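Local coordinates for Lmo2125 protein (Listeria monocytogenes serovar 1/2a, PDB 5TU0) that binds maltose and probably serves as the membrane-attached solute-binding component of a carbohydrate uptake system, at residues A17-Y22 / T308-A313; L75-H80 / V100-K105; Y201-F206 / F360-G365. The protein carries 2 engineered substitutions. All blocks are in the same frame, centred on the assembly; numbering follows the deposited sequence.

Interaction 1 (A17-Y22 / T308-A313)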
# COMPACT_ATOMS: atom_id res chain seq x y z
N ALA A 17 -9.27 -16.26 2.09
CA ALA A 17 -9.96 -16.73 3.29
C ALA A 17 -10.57 -15.62 4.13
O ALA A 17 -11.69 -15.76 4.63
CB ALA A 17 -9.02 -17.57 4.15
N GLY A 18 -9.86 -14.50 4.25
CA GLY A 18 -10.33 -13.38 5.06
C GLY A 18 -11.57 -12.66 4.56
O GLY A 18 -12.14 -11.87 5.28
N TYR A 19 -11.99 -12.95 3.34
CA TYR A 19 -13.19 -12.32 2.79
C TYR A 19 -14.32 -13.31 2.53
O TYR A 19 -15.40 -12.89 2.12
CB TYR A 19 -12.86 -11.61 1.48
CG TYR A 19 -11.74 -10.60 1.60
CD1 TYR A 19 -11.87 -9.50 2.42
CD2 TYR A 19 -10.56 -10.74 0.86
CE1 TYR A 19 -10.85 -8.57 2.54
CE2 TYR A 19 -9.54 -9.82 0.98
CZ TYR A 19 -9.68 -8.73 1.81
OH TYR A 19 -8.67 -7.82 1.92
N LYS A 20 -14.09 -14.59 2.79
CA LYS A 20 -15.10 -15.62 2.51
C LYS A 20 -16.41 -15.36 3.26
O LYS A 20 -17.49 -15.38 2.64
CB LYS A 20 -14.56 -17.02 2.84
CG LYS A 20 -15.36 -18.14 2.20
CD LYS A 20 -14.92 -19.49 2.72
CE LYS A 20 -15.73 -20.61 2.10
NZ LYS A 20 -15.45 -21.88 2.83
N ASP A 21 -16.32 -15.12 4.56
CA ASP A 21 -17.54 -14.85 5.37
C ASP A 21 -18.28 -13.61 4.89
O ASP A 21 -19.52 -13.58 4.84
CB ASP A 21 -17.19 -14.69 6.85
CG ASP A 21 -16.69 -15.98 7.48
OD1 ASP A 21 -16.86 -17.06 6.88
OD2 ASP A 21 -16.14 -15.92 8.61
N TYR A 22 -17.52 -12.57 4.54
CA TYR A 22 -18.08 -11.34 4.03
C TYR A 22 -18.84 -11.57 2.74
O TYR A 22 -20.00 -11.14 2.61
CB TYR A 22 -16.97 -10.28 3.82
CG TYR A 22 -17.40 -9.15 2.94
CD1 TYR A 22 -18.29 -8.19 3.39
CD2 TYR A 22 -16.88 -9.02 1.64
CE1 TYR A 22 -18.70 -7.15 2.57
CE2 TYR A 22 -17.28 -7.98 0.81
CZ TYR A 22 -18.18 -7.04 1.29
OH TYR A 22 -18.58 -5.98 0.49
N THR A 308 -14.40 -6.72 8.40
CA THR A 308 -12.94 -6.88 8.27
C THR A 308 -12.07 -5.75 8.78
O THR A 308 -10.87 -5.94 8.90
CB THR A 308 -12.58 -7.02 6.77
OG1 THR A 308 -12.87 -5.79 6.09
CG2 THR A 308 -13.37 -8.15 6.13
N ASN A 309 -12.66 -4.59 9.06
CA ASN A 309 -11.93 -3.39 9.48
C ASN A 309 -11.04 -2.82 8.37
O ASN A 309 -10.22 -1.95 8.64
CB ASN A 309 -11.13 -3.58 10.79
CG ASN A 309 -12.02 -3.59 12.03
OD1 ASN A 309 -11.54 -3.45 13.14
ND2 ASN A 309 -13.32 -3.75 11.83
N GLU A 310 -11.21 -3.28 7.13
CA GLU A 310 -10.45 -2.71 6.01
C GLU A 310 -11.18 -1.47 5.54
O GLU A 310 -12.40 -1.46 5.46
CB GLU A 310 -10.22 -3.75 4.92
CG GLU A 310 -9.33 -4.87 5.46
CD GLU A 310 -8.72 -5.73 4.39
OE1 GLU A 310 -8.02 -5.18 3.54
OE2 GLU A 310 -8.90 -6.96 4.44
N VAL A 311 -10.43 -0.42 5.25
CA VAL A 311 -11.00 0.86 4.89
C VAL A 311 -11.59 0.87 3.48
O VAL A 311 -10.90 0.57 2.52
CB VAL A 311 -9.95 1.98 5.02
CG1 VAL A 311 -10.56 3.32 4.68
CG2 VAL A 311 -9.38 1.98 6.44
N PRO A 312 -12.88 1.23 3.37
CA PRO A 312 -13.52 1.23 2.05
C PRO A 312 -13.02 2.29 1.08
O PRO A 312 -12.67 3.39 1.48
CB PRO A 312 -15.00 1.54 2.36
CG PRO A 312 -15.16 1.40 3.82
CD PRO A 312 -13.82 1.56 4.45
N ALA A 313 -13.06 1.94 -0.20
CA ALA A 313 -12.71 2.85 -1.29
C ALA A 313 -13.88 3.81 -1.55
O ALA A 313 -13.67 4.99 -1.80
CB ALA A 313 -12.39 2.08 -2.55

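Interaction 2 (L75-H80 / V100-K105)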
# COMPACT_ATOMS: atom_id res chain seq x y z
N LEU A 75 -2.17 -6.94 -15.30
CA LEU A 75 -3.01 -8.06 -15.67
C LEU A 75 -3.95 -7.63 -16.80
O LEU A 75 -4.31 -8.44 -17.66
CB LEU A 75 -3.80 -8.58 -14.46
CG LEU A 75 -2.92 -9.25 -13.39
CD1 LEU A 75 -3.64 -9.38 -12.07
CD2 LEU A 75 -2.41 -10.59 -13.88
N GLY A 76 -4.34 -6.36 -16.79
CA GLY A 76 -5.20 -5.85 -17.86
C GLY A 76 -4.46 -5.78 -19.18
O GLY A 76 -4.99 -6.20 -20.21
N GLN A 77 -3.24 -5.24 -19.16
CA GLN A 77 -2.42 -5.15 -20.38
C GLN A 77 -2.12 -6.51 -20.99
O GLN A 77 -2.12 -6.66 -22.22
CB GLN A 77 -1.08 -4.46 -20.09
CG GLN A 77 -1.17 -2.98 -19.90
CD GLN A 77 0.21 -2.34 -19.72
OE1 GLN A 77 1.07 -2.87 -18.98
NE2 GLN A 77 0.41 -1.21 -20.36
N GLN A 78 -1.87 -7.49 -20.13
CA GLN A 78 -1.56 -8.85 -20.56
C GLN A 78 -2.77 -9.61 -21.11
O GLN A 78 -2.62 -10.73 -21.56
CB GLN A 78 -0.95 -9.65 -19.41
CG GLN A 78 0.44 -9.19 -19.01
CD GLN A 78 0.93 -9.90 -17.76
OE1 GLN A 78 0.20 -10.70 -17.17
NE2 GLN A 78 2.14 -9.59 -17.34
N GLY A 79 -3.96 -9.02 -21.03
CA GLY A 79 -5.17 -9.64 -21.57
C GLY A 79 -5.92 -10.58 -20.65
O GLY A 79 -6.85 -11.26 -21.09
N HIS A 80 -5.57 -10.61 -19.36
CA HIS A 80 -6.22 -11.53 -18.41
C HIS A 80 -7.47 -10.97 -17.71
O HIS A 80 -8.28 -11.73 -17.18
CB HIS A 80 -5.20 -12.00 -17.37
CG HIS A 80 -3.95 -12.58 -17.96
ND1 HIS A 80 -3.97 -13.65 -18.84
CD2 HIS A 80 -2.65 -12.28 -17.77
CE1 HIS A 80 -2.74 -13.95 -19.18
NE2 HIS A 80 -1.92 -13.14 -18.54
N VAL A 100 -7.11 1.81 -10.83
CA VAL A 100 -7.56 0.69 -11.63
C VAL A 100 -7.49 0.98 -13.12
O VAL A 100 -8.08 0.25 -13.93
CB VAL A 100 -9.02 0.31 -11.24
CG1 VAL A 100 -9.08 -0.21 -9.81
CG2 VAL A 100 -9.96 1.50 -11.40
N THR A 101 -6.75 2.02 -13.50
CA THR A 101 -6.67 2.46 -14.88
C THR A 101 -5.24 2.41 -15.44
O THR A 101 -4.28 2.79 -14.77
CB THR A 101 -7.22 3.92 -14.99
OG1 THR A 101 -8.57 3.99 -14.49
CG2 THR A 101 -7.19 4.42 -16.42
N ILE A 102 -5.12 1.93 -16.68
CA ILE A 102 -3.84 1.94 -17.40
C ILE A 102 -4.17 2.18 -18.87
O ILE A 102 -5.15 1.62 -19.37
CB ILE A 102 -3.00 0.66 -17.19
CG1 ILE A 102 -1.55 0.89 -17.68
CG2 ILE A 102 -3.62 -0.54 -17.88
CD1 ILE A 102 -0.58 -0.20 -17.30
N ASP A 103 -3.39 3.02 -19.56
CA ASP A 103 -3.64 3.34 -20.99
C ASP A 103 -5.10 3.81 -21.20
O ASP A 103 -5.72 3.46 -22.20
CB ASP A 103 -3.40 2.11 -21.89
CG ASP A 103 -2.02 1.49 -21.74
OD1 ASP A 103 -1.01 2.22 -21.88
OD2 ASP A 103 -1.95 0.24 -21.52
N ASP A 104 -5.63 4.60 -20.27
CA ASP A 104 -7.02 5.08 -20.38
C ASP A 104 -8.05 3.95 -20.48
O ASP A 104 -9.10 4.12 -21.11
CB ASP A 104 -7.18 6.04 -21.56
CG ASP A 104 -6.22 7.22 -21.49
OD1 ASP A 104 -5.81 7.59 -20.37
OD2 ASP A 104 -5.86 7.77 -22.55
N LYS A 105 -7.75 2.79 -19.88
CA LYS A 105 -8.69 1.65 -19.81
C LYS A 105 -8.86 1.21 -18.35
O LYS A 105 -7.88 1.16 -17.62
CB LYS A 105 -8.21 0.49 -20.68
CG LYS A 105 -8.15 0.81 -22.16
CD LYS A 105 -7.77 -0.41 -22.97
CE LYS A 105 -7.62 -0.10 -24.45
NZ LYS A 105 -6.44 0.79 -24.72

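Interaction 3 (Y201-F206 / F360-G365)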
# COMPACT_ATOMS: atom_id res chain seq x y z
N TYR A 201 18.17 13.40 4.61
CA TYR A 201 17.47 13.36 5.88
C TYR A 201 17.47 11.93 6.48
O TYR A 201 17.76 11.73 7.67
CB TYR A 201 16.04 13.88 5.76
CG TYR A 201 15.37 13.97 7.08
CD1 TYR A 201 15.71 14.98 8.00
CD2 TYR A 201 14.41 13.03 7.47
CE1 TYR A 201 15.11 15.05 9.23
CE2 TYR A 201 13.81 13.10 8.73
CZ TYR A 201 14.15 14.11 9.59
OH TYR A 201 13.56 14.17 10.84
N ALA A 202 17.17 10.95 5.64
CA ALA A 202 17.19 9.55 6.09
C ALA A 202 18.56 9.13 6.61
O ALA A 202 18.67 8.45 7.63
CB ALA A 202 16.74 8.61 4.97
N THR A 203 19.61 9.55 5.90
CA THR A 203 20.96 9.21 6.24
C THR A 203 21.32 9.72 7.65
O THR A 203 22.07 9.05 8.37
CB THR A 203 21.93 9.72 5.14
OG1 THR A 203 21.58 9.09 3.88
CG2 THR A 203 23.36 9.39 5.46
N LYS A 204 20.78 10.88 8.03
CA LYS A 204 21.05 11.43 9.38
C LYS A 204 20.52 10.48 10.45
O LYS A 204 21.18 10.25 11.47
CB LYS A 204 20.41 12.82 9.56
CG LYS A 204 20.86 13.92 8.60
CD LYS A 204 22.31 14.32 8.76
CE LYS A 204 22.64 15.50 7.85
NZ LYS A 204 24.12 15.75 7.79
N TRP A 205 19.32 9.92 10.24
CA TRP A 205 18.76 8.95 11.19
C TRP A 205 19.62 7.68 11.25
O TRP A 205 19.99 7.22 12.33
CB TRP A 205 17.31 8.61 10.87
CG TRP A 205 16.34 9.68 11.32
CD1 TRP A 205 15.95 10.81 10.62
CD2 TRP A 205 15.63 9.72 12.57
NE1 TRP A 205 15.05 11.54 11.37
CE2 TRP A 205 14.84 10.90 12.57
CE3 TRP A 205 15.60 8.89 13.69
CZ2 TRP A 205 14.02 11.25 13.65
CZ3 TRP A 205 14.79 9.24 14.76
CH2 TRP A 205 14.00 10.41 14.72
N PHE A 206 19.97 7.14 10.08
CA PHE A 206 20.84 5.94 10.03
C PHE A 206 22.19 6.12 10.70
O PHE A 206 22.65 5.25 11.47
CB PHE A 206 21.10 5.52 8.58
CG PHE A 206 19.96 4.82 7.96
CD1 PHE A 206 19.60 3.56 8.39
CD2 PHE A 206 19.27 5.38 6.89
CE1 PHE A 206 18.57 2.87 7.81
CE2 PHE A 206 18.21 4.71 6.31
CZ PHE A 206 17.86 3.45 6.77
N PHE A 360 20.48 2.20 0.37
CA PHE A 360 21.52 1.54 1.14
C PHE A 360 22.90 2.18 1.06
O PHE A 360 23.58 2.33 2.10
CB PHE A 360 21.67 0.06 0.81
CG PHE A 360 22.73 -0.62 1.67
CD1 PHE A 360 22.42 -1.04 2.95
CD2 PHE A 360 24.03 -0.77 1.20
CE1 PHE A 360 23.40 -1.61 3.78
CE2 PHE A 360 25.01 -1.33 2.02
CZ PHE A 360 24.68 -1.77 3.30
N ASP A 361 23.34 2.52 -0.15
CA ASP A 361 24.68 3.08 -0.32
C ASP A 361 24.87 4.36 0.52
O ASP A 361 25.95 4.59 1.06
CB ASP A 361 25.01 3.31 -1.79
CG ASP A 361 25.11 1.99 -2.60
OD1 ASP A 361 25.09 0.88 -2.02
OD2 ASP A 361 25.20 2.08 -3.85
N ALA A 362 23.81 5.16 0.65
CA ALA A 362 23.81 6.36 1.47
C ALA A 362 23.59 6.04 2.95
O ALA A 362 24.30 6.57 3.81
CB ALA A 362 22.77 7.35 0.98
N ALA A 363 22.63 5.16 3.25
CA ALA A 363 22.33 4.81 4.63
C ALA A 363 23.57 4.27 5.37
O ALA A 363 23.80 4.58 6.54
CB ALA A 363 21.20 3.78 4.66
N SER A 364 24.37 3.50 4.64
CA SER A 364 25.58 2.89 5.18
C SER A 364 26.81 3.79 5.19
O SER A 364 27.87 3.37 5.65
CB SER A 364 25.90 1.62 4.37
OG SER A 364 26.32 1.95 3.06
N GLY A 365 26.68 5.02 4.69
CA GLY A 365 27.82 5.94 4.63
C GLY A 365 28.84 5.56 3.57
O GLY A 365 29.97 6.05 3.60

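Interaction 1 (A17-Y22 / T308-A313)
Tyr19 and Glu310 meet through a single direct hydrogen bond, the polar heart of the contact between the start of helix 17-34 and the turn that follows helix 298-308. The phenol donates from OH of Tyr19 to OE2 of Glu310 at 2.7 Å. It reaches OE2 on the syn side, 28° out of the carboxylate plane, and the carboxylate oxygen lies at the edge of the ring, near its plane. The ring and carboxylate planes are 36° apart, while the two side chains cross at about a right angle. Glu310 spans the gap because its chain is extended beyond CG (chi2 -163°). Lys274 joins this group: its NZ is hydrogen-bonded to Tyr19 OH and forms a long, weak ion pair with Glu310 OE1.

A second set of hydrogen bonds shapes the turn itself. Glu310 N donates to Thr308 OG1 at 3.2 Å, an ST turn, and Thr308 OG1 is also bonded to Leu304 O in the preceding helix. Between Thr308 and Glu310, Asn309 takes a positive phi as the chain leaves the helix for strand 311-312, where Val311 pairs with Ile113 of strand 105-121.

Van der Waals contact is slight: the methyl CG2 of Thr308 lies 4.0 Å from the carbonyl Gly18 O and 4.2 Å from Tyr19 CD1, obliquely placed against the ring. Ile112 touches the side chains of both Tyr19 and Glu310.

About 160 Å² is buried in all, and a single hydrogen bond is the one directional link between the segments. The Glu310 side chain lies about 8 Å from a bound glucose unit of the maltose, and its negative charge is probably eased by the phenol and, more weakly, by Lys274.

Interaction 2 (L75-H80 / V100-K105)
The side-chain amide of Gln77 has the methyl CD1 of Ile102 over one face, 3.3 Å from its CD, and the carboxylate of Asp103 at its edge. There NE2 of Gln77 donates to OD2 of Asp103 at 3.0 Å with an N-H...O angle of 161°. The acceptor lies close to the amide plane and is met on its syn side, with amide and carboxylate turned 30° from each other. On the helix side, the His80 ring carries Gln78 O above the centre of one face and Gln78 OE1 at its edge.

The partners of Gln77 sit at a beta hairpin: Ile102 to Lys105 form a type I' turn joining strand 101-102 to strand 105-121. Helix 69-77, for its part, ends in a Schellman motif, with Gly79 at positive phi and His80 N bonded to Leu75 O at 3.0 Å. Ile102 reaches the amide because CG1 stands anti to the backbone N (chi1 -166°) and CD1 prolongs that line. The buried side chain of Ile102 also touches Tyr107 and Asn344, whereas Gln77, more exposed, also touches Pro346.

Interaction 3 (Y201-F206 / F360-G365)
Ala363 presses its CB onto one face of the Phe206 ring, a CH-pi contact with the methyl 3.6 Å from the ring centroid and 19° off the normal. It is offset toward the CD2 side, where CB of Ala363 comes within 3.4 Å of CD2 of Phe206. The ring is brought there by CG standing beside the backbone N (chi1 -77°). Ala362 and Ala363 add only a methyl each, which suits the close approach of the backbones, CA of Thr203 lying 4.9 Å from CA of Ala363.

Thr203 packs as closely but is partly exposed. Its CG2 lies 3.4 Å from Ala362 O and its OG1 3.6 Å from Ala362 CB, but no hydrogen bond passes between the segments: Thr203 OG1 is bonded to Ile199 O within its own helix. The loose side is the end of helix 348-363, a Schellman motif closing at the exposed Gly365.

Gln207 NE2, one residue past Phe206, bonds to Ala363 O and adds a polar tie. Trp210 meets the Phe206 ring edge-to-face, Ala362 also touches Ser372 of helix 369-387, and on another flank of helix 193-208 Trp205 packs against helix 132-138 and the rings of Phe156 and Trp160.

Overall arrangement
Interactions 1 and 2, their centres 25 Å apart and nearest atoms about 8 Å apart, both reach the same mixed sheet through strand 105-121, which also carries Glu114 of the maltose pocket. The residues of interaction 2 all fall between the two segments of interaction 1 in sequence. The Glu310 side chain in interaction 1 comes to about 8 Å from a bound glucose unit. Interaction 3 is helix packing on the far side of the chain's centre from interaction 1, 38 Å from it and 37 Å from interaction 2, centre to centre, although residues 201-206 touch helix 163-172, on which pocket residue Tyr164 lies. Asp70 and Trp241 also line the sugar pocket.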